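Local structure of quinone oxidoreductase (Escherichia coli, 1QOR) at residues A[133-138]-A[234-239]; A[144-147]-A[152-155]. The protein catalyses the one-electron reduction of quinones to semiquinones with NADPH as electron donor, working as a homodimer of the zinc-containing alcohol dehydrogenase family. All coordinates share one frame; numbering follows the deposited sequence.

Interaction 1 of 2, residues A[133-138]-A[234-239]; sequences RKTYEI and LMVSFG. With NDP (NADPH dihydro-nicotinamide-adenine-dinucleotide phosphate), chain D.
Y136 and L234 meet through aliphatic carbon: CB of Y136 lies 3.8 Å from CD2 of L234, and the two side chains run antiparallel alongside one another. Followed outward, the tyrosine leaves this contact quickly. After CB, which makes the closest approach, the ring has CG anti to the backbone N (chi1 172°), and its CD2 still comes within 4.0 Å of L234 CD2, obliquely to the ring plane. Beyond that the ring runs on over strand 210-215, touching R211, V212 and Y214, and OH ends in a hydrogen bond to E142. L234 CD2 also packs against the backbone of the helix end, 4.0 Å from T135 O, a carbonyl that accepts a hydrogen bond from Y260 OH of the second subunit.

Beside this pair, T135 and V236 approach tip to tip, the threonine methyl CG2 standing 4.0 Å from V236 CG2. In this way the C-terminal end of helix 115-135 settles against strand 233-237 of the parallel Rossmann sheet that carries the cofactor. L234 and V236, two residues apart, both turn their CB toward 133-138.

Where the strand runs out, the chain turns to NADPH. The carboxamide N7N of the nicotinamide donates to F238 O over 3.2 Å, although the position of that oxygen is less certain. Next to it the backbone itself lies against the ribose, with G239 CA 3.4 Å from the ribose oxygen O3D of NADPH.

Interaction 2 of 2, residues A[144-147]-A[152-155]; sequences FLFH and GVGL. With NDP (NADPH dihydro-nicotinamide-adenine-dinucleotide phosphate), chain D.
Strand 143-146 gives way to a short loop and then to helix 152-164, and no hydrogen bond joins 144-147 to 152-155, which meet through F146, V153 and G154. F146 carries the strand side of the contact. Its CG is anti to the backbone N (chi1 -160°), which sends the ring out to the helix, and the far corner of the ring, CZ, lies 4.0 Å from CG1 of V153. That methyl sits at the edge of the ring and in its plane, so the valine abuts the rim of the phenyl group. The ring also reaches G154, whose CA is 4.2 Å from F146 CE1 and is approached obliquely.

V153 divides its branches between protein and cofactor. While CG1 faces F146, CG2 is 3.4 Å from the pyrophosphate oxygen O1N of NADPH and also touches the nicotinamide ring at C6N. The backbone grips the pyrophosphate. G152 N donates to O1A of NADPH over 3.0 Å in a nearly straight bond (173°). The next amide, V153 N, donates to O1N of NADPH over 2.8 Å with more bend (146°). Each phosphate of the bridge thus receives one amide from the N-terminal part of helix 152-164, whose dipole would be expected to favour the negative charge there. G152, with no side chain, lets its backbone come close to the diphosphate. This is the dinucleotide-binding beta-alpha-beta motif of the Rossmann fold, in which the first strand, a glycine-rich loop and the following helix meet the diphosphate.

Around it, the F146 ring packs on A157 of the same helix, on L168 of strand 167-172 and against the ring of Y214 in strand 210-215, which places the contact within the beta-alpha-beta unit of strand 143-146, helix 152-164 and strand 167-172.

The centres of interactions 1 and 2 lie 11 Å apart, and both contacts use the six-stranded parallel sheet of the cofactor domain. Along the chain, helix 115-135 comes first, then strand 143-146 and helix 152-164, with strand 233-237 last, so both segments of interaction 2 fall between those of interaction 1. In the sheet, strand 210-215 separates strands 143-146 and 233-237. The contacts nevertheless touch: F238 CZ packs on F146 CZ at 3.8 Å, and I138 CD1 on F144 CD1 at 3.6 Å. Both meet one NADPH: interaction 1 lies against the nicotinamide end and its ribose, interaction 2 binds the pyrophosphate through backbone amides.

Interaction 1 of 2, residues A[133-138]-A[234-239]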
# COMPACT_ATOMS: atom_id res chain seq x y z
N ARG A 133 9.53 -7.83 -11.31
CA ARG A 133 10.88 -7.74 -10.83
C ARG A 133 11.12 -6.58 -9.86
O ARG A 133 12.01 -6.68 -9.04
CB ARG A 133 11.84 -7.61 -12.01
CG ARG A 133 11.56 -8.59 -13.21
CD ARG A 133 12.23 -9.93 -13.00
NE ARG A 133 11.54 -10.65 -11.96
CZ ARG A 133 12.10 -11.43 -11.03
NH1 ARG A 133 13.42 -11.62 -10.99
NH2 ARG A 133 11.31 -11.92 -10.07
N LYS A 134 10.34 -5.52 -9.90
CA LYS A 134 10.59 -4.38 -9.01
C LYS A 134 9.52 -4.10 -7.97
O LYS A 134 9.82 -3.92 -6.80
CB LYS A 134 10.79 -3.09 -9.83
CG LYS A 134 11.79 -3.16 -10.96
CD LYS A 134 13.15 -3.53 -10.48
CE LYS A 134 14.23 -3.05 -11.47
NZ LYS A 134 15.54 -3.77 -11.25
N THR A 135 8.28 -3.99 -8.40
CA THR A 135 7.18 -3.70 -7.47
C THR A 135 7.12 -4.76 -6.37
O THR A 135 6.86 -4.47 -5.19
CB THR A 135 5.87 -3.62 -8.24
OG1 THR A 135 5.98 -2.61 -9.25
CG2 THR A 135 4.69 -3.35 -7.30
N TYR A 136 7.36 -5.99 -6.78
CA TYR A 136 7.38 -7.14 -5.89
C TYR A 136 8.22 -8.16 -6.67
O TYR A 136 8.02 -8.31 -7.88
CB TYR A 136 5.97 -7.64 -5.66
CG TYR A 136 5.92 -8.93 -4.89
CD1 TYR A 136 6.04 -10.16 -5.54
CD2 TYR A 136 5.73 -8.93 -3.53
CE1 TYR A 136 5.97 -11.35 -4.86
CE2 TYR A 136 5.66 -10.11 -2.83
CZ TYR A 136 5.78 -11.32 -3.50
OH TYR A 136 5.71 -12.48 -2.79
N GLU A 137 9.19 -8.79 -6.03
CA GLU A 137 10.03 -9.74 -6.72
C GLU A 137 9.49 -11.18 -6.72
O GLU A 137 9.64 -11.89 -5.75
CB GLU A 137 11.40 -9.70 -6.13
CG GLU A 137 12.37 -10.52 -6.88
CD GLU A 137 13.77 -10.40 -6.31
OE1 GLU A 137 13.91 -10.47 -5.06
OE2 GLU A 137 14.72 -10.21 -7.11
N ILE A 138 8.90 -11.60 -7.82
CA ILE A 138 8.35 -12.95 -7.96
C ILE A 138 9.48 -13.98 -7.94
O ILE A 138 10.52 -13.75 -8.52
CB ILE A 138 7.53 -13.02 -9.29
CG1 ILE A 138 6.19 -12.29 -9.14
CG2 ILE A 138 7.30 -14.43 -9.75
CD1 ILE A 138 5.27 -12.88 -8.09
N LEU A 234 0.36 -8.11 -0.67
CA LEU A 234 0.42 -6.90 -1.46
C LEU A 234 -0.54 -6.87 -2.61
O LEU A 234 -0.48 -7.75 -3.46
CB LEU A 234 1.82 -6.70 -2.01
CG LEU A 234 2.02 -5.51 -2.97
CD1 LEU A 234 1.95 -4.11 -2.28
CD2 LEU A 234 3.38 -5.71 -3.63
N MET A 235 -1.40 -5.86 -2.65
CA MET A 235 -2.37 -5.69 -3.72
C MET A 235 -1.80 -4.64 -4.68
O MET A 235 -1.51 -3.50 -4.26
CB MET A 235 -3.73 -5.25 -3.13
CG MET A 235 -4.72 -4.67 -4.14
SD MET A 235 -5.27 -5.87 -5.38
CE MET A 235 -6.78 -5.15 -6.08
N VAL A 236 -1.54 -5.04 -5.94
CA VAL A 236 -1.03 -4.13 -6.96
C VAL A 236 -2.15 -3.71 -7.91
O VAL A 236 -2.59 -4.50 -8.76
CB VAL A 236 0.16 -4.75 -7.75
CG1 VAL A 236 0.80 -3.69 -8.73
CG2 VAL A 236 1.24 -5.25 -6.75
N SER A 237 -2.71 -2.52 -7.69
CA SER A 237 -3.78 -2.00 -8.55
C SER A 237 -3.09 -1.20 -9.66
O SER A 237 -2.53 -0.12 -9.40
CB SER A 237 -4.68 -1.10 -7.72
OG SER A 237 -5.80 -0.69 -8.49
N PHE A 238 -3.08 -1.71 -10.90
CA PHE A 238 -2.33 -1.03 -11.95
C PHE A 238 -3.10 -0.77 -13.21
O PHE A 238 -2.51 -0.50 -14.25
CB PHE A 238 -1.00 -1.79 -12.22
CG PHE A 238 -1.16 -3.07 -13.03
CD1 PHE A 238 -1.50 -4.26 -12.41
CD2 PHE A 238 -0.90 -3.07 -14.41
CE1 PHE A 238 -1.60 -5.45 -13.14
CE2 PHE A 238 -1.00 -4.24 -15.17
CZ PHE A 238 -1.34 -5.44 -14.53
N GLY A 239 -4.42 -0.84 -13.13
CA GLY A 239 -5.25 -0.59 -14.30
C GLY A 239 -6.65 -0.17 -13.85
O GLY A 239 -6.98 -0.26 -12.67
PA NDP D . -5.88 -5.54 -22.54
O1A NDP D . -5.46 -5.93 -23.91
O2A NDP D . -5.46 -6.39 -21.40
O5B NDP D . -7.40 -5.26 -22.49
C5B NDP D . -8.11 -5.10 -21.29
C4B NDP D . -8.68 -6.42 -20.88
O4B NDP D . -9.12 -6.17 -19.55
C3B NDP D . -9.93 -6.92 -21.63
O3B NDP D . -9.53 -7.62 -22.84
C2B NDP D . -10.68 -7.67 -20.55
O2B NDP D . -10.30 -9.04 -20.61
C1B NDP D . -10.22 -6.98 -19.19
N9A NDP D . -11.44 -6.33 -18.68
C8A NDP D . -12.12 -6.63 -17.57
N7A NDP D . -13.20 -5.84 -17.47
C5A NDP D . -13.15 -5.07 -18.54
C6A NDP D . -14.09 -4.11 -18.87
N6A NDP D . -15.16 -3.85 -18.13
N1A NDP D . -13.86 -3.45 -20.01
C2A NDP D . -12.78 -3.69 -20.80
N3A NDP D . -11.89 -4.63 -20.47
C4A NDP D . -12.07 -5.34 -19.32
O3 NDP D . -5.16 -4.13 -22.35
PN NDP D . -3.67 -3.64 -22.17
O1N NDP D . -2.68 -4.78 -22.22
O2N NDP D . -3.45 -2.44 -23.06
O5D NDP D . -3.78 -3.10 -20.62
C5D NDP D . -4.18 -3.89 -19.51
C4D NDP D . -4.38 -3.04 -18.29
O4D NDP D . -3.11 -2.57 -17.79
C3D NDP D . -5.23 -1.80 -18.54
O3D NDP D . -6.13 -1.59 -17.44
C2D NDP D . -4.16 -0.70 -18.62
O2D NDP D . -4.69 0.57 -18.34
C1D NDP D . -3.16 -1.10 -17.57
N1N NDP D . -1.72 -0.76 -17.70
C2N NDP D . -1.06 -0.21 -16.63
C3N NDP D . 0.28 0.09 -16.76
C7N NDP D . 1.07 0.66 -15.59
O7N NDP D . 2.27 0.89 -15.69
N7N NDP D . 0.36 0.87 -14.50
C4N NDP D . 0.96 -0.14 -17.94
C5N NDP D . 0.28 -0.70 -19.03
C6N NDP D . -1.07 -1.00 -18.89
P2B NDP D . -11.34 -10.25 -20.12
O1X NDP D . -10.49 -11.46 -20.09
O2X NDP D . -11.81 -9.84 -18.79
O3X NDP D . -12.39 -10.23 -21.15

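Interaction 2 of 2, residues A[144-147]-A[152-155]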
# COMPACT_ATOMS: atom_id res chain seq x y z
N PHE A 144 0.77 -16.82 -7.65
CA PHE A 144 0.27 -15.47 -7.45
C PHE A 144 -0.83 -15.28 -8.47
O PHE A 144 -0.87 -16.03 -9.47
CB PHE A 144 1.39 -14.43 -7.64
CG PHE A 144 1.97 -14.41 -9.02
CD1 PHE A 144 2.96 -15.34 -9.40
CD2 PHE A 144 1.56 -13.45 -9.97
CE1 PHE A 144 3.53 -15.31 -10.69
CE2 PHE A 144 2.13 -13.43 -11.26
CZ PHE A 144 3.12 -14.36 -11.61
N LEU A 145 -1.69 -14.30 -8.24
CA LEU A 145 -2.80 -14.02 -9.13
C LEU A 145 -2.53 -12.83 -10.09
O LEU A 145 -1.91 -11.81 -9.69
CB LEU A 145 -4.06 -13.79 -8.28
CG LEU A 145 -5.39 -13.51 -8.99
CD1 LEU A 145 -5.84 -14.73 -9.72
CD2 LEU A 145 -6.43 -13.07 -7.94
N PHE A 146 -3.01 -12.94 -11.34
CA PHE A 146 -2.78 -11.91 -12.33
C PHE A 146 -4.03 -11.84 -13.17
O PHE A 146 -4.35 -12.79 -13.87
CB PHE A 146 -1.55 -12.25 -13.18
CG PHE A 146 -0.93 -11.07 -13.89
CD1 PHE A 146 -1.57 -10.47 -14.99
CD2 PHE A 146 0.30 -10.55 -13.47
CE1 PHE A 146 -0.98 -9.37 -15.66
CE2 PHE A 146 0.89 -9.45 -14.12
CZ PHE A 146 0.24 -8.86 -15.23
N HIS A 147 -4.74 -10.72 -13.09
CA HIS A 147 -5.99 -10.52 -13.80
C HIS A 147 -5.89 -10.23 -15.25
O HIS A 147 -4.88 -9.72 -15.71
CB HIS A 147 -6.79 -9.42 -13.13
CG HIS A 147 -7.34 -9.81 -11.79
ND1 HIS A 147 -8.60 -10.34 -11.63
CD2 HIS A 147 -6.83 -9.71 -10.55
CE1 HIS A 147 -8.84 -10.54 -10.35
NE2 HIS A 147 -7.78 -10.16 -9.67
N GLY A 152 -3.14 -7.77 -23.64
CA GLY A 152 -1.84 -7.32 -24.11
C GLY A 152 -0.77 -7.54 -23.07
O GLY A 152 0.23 -8.23 -23.31
N VAL A 153 -0.98 -6.94 -21.90
CA VAL A 153 -0.03 -7.11 -20.83
C VAL A 153 -0.12 -8.56 -20.33
O VAL A 153 0.92 -9.19 -20.09
CB VAL A 153 -0.34 -6.13 -19.64
CG1 VAL A 153 0.48 -6.49 -18.44
CG2 VAL A 153 -0.04 -4.68 -20.03
N GLY A 154 -1.35 -9.09 -20.21
CA GLY A 154 -1.55 -10.45 -19.69
C GLY A 154 -0.72 -11.55 -20.33
O GLY A 154 0.07 -12.23 -19.65
N LEU A 155 -0.83 -11.68 -21.65
CA LEU A 155 -0.11 -12.70 -22.39
C LEU A 155 1.42 -12.58 -22.23
O LEU A 155 2.13 -13.61 -22.20
CB LEU A 155 -0.54 -12.69 -23.86
CG LEU A 155 -1.32 -13.90 -24.43
CD1 LEU A 155 -2.12 -14.75 -23.39
CD2 LEU A 155 -2.19 -13.42 -25.58
PA NDP D . -5.88 -5.54 -22.54
O1A NDP D . -5.46 -5.93 -23.91
O2A NDP D . -5.46 -6.39 -21.40
O5B NDP D . -7.40 -5.26 -22.49
C5B NDP D . -8.11 -5.10 -21.29
C4B NDP D . -8.68 -6.42 -20.88
O4B NDP D . -9.12 -6.17 -19.55
C3B NDP D . -9.93 -6.92 -21.63
O3B NDP D . -9.53 -7.62 -22.84
C2B NDP D . -10.68 -7.67 -20.55
O2B NDP D . -10.30 -9.04 -20.61
C1B NDP D . -10.22 -6.98 -19.19
N9A NDP D . -11.44 -6.33 -18.68
C8A NDP D . -12.12 -6.63 -17.57
N7A NDP D . -13.20 -5.84 -17.47
C5A NDP D . -13.15 -5.07 -18.54
C6A NDP D . -14.09 -4.11 -18.87
N6A NDP D . -15.16 -3.85 -18.13
N1A NDP D . -13.86 -3.45 -20.01
C2A NDP D . -12.78 -3.69 -20.80
N3A NDP D . -11.89 -4.63 -20.47
C4A NDP D . -12.07 -5.34 -19.32
O3 NDP D . -5.16 -4.13 -22.35
PN NDP D . -3.67 -3.64 -22.17
O1N NDP D . -2.68 -4.78 -22.22
O2N NDP D . -3.45 -2.44 -23.06
O5D NDP D . -3.78 -3.10 -20.62
C5D NDP D . -4.18 -3.89 -19.51
C4D NDP D . -4.38 -3.04 -18.29
O4D NDP D . -3.11 -2.57 -17.79
C3D NDP D . -5.23 -1.80 -18.54
O3D NDP D . -6.13 -1.59 -17.44
C2D NDP D . -4.16 -0.70 -18.62
O2D NDP D . -4.69 0.57 -18.34
C1D NDP D . -3.16 -1.10 -17.57
N1N NDP D . -1.72 -0.76 -17.70
C2N NDP D . -1.06 -0.21 -16.63
C3N NDP D . 0.28 0.09 -16.76
C7N NDP D . 1.07 0.66 -15.59
O7N NDP D . 2.27 0.89 -15.69
N7N NDP D . 0.36 0.87 -14.50
C4N NDP D . 0.96 -0.14 -17.94
C5N NDP D . 0.28 -0.70 -19.03
C6N NDP D . -1.07 -1.00 -18.89
P2B NDP D . -11.34 -10.25 -20.12
O1X NDP D . -10.49 -11.46 -20.09
O2X NDP D . -11.81 -9.84 -18.79
O3X NDP D . -12.39 -10.23 -21.15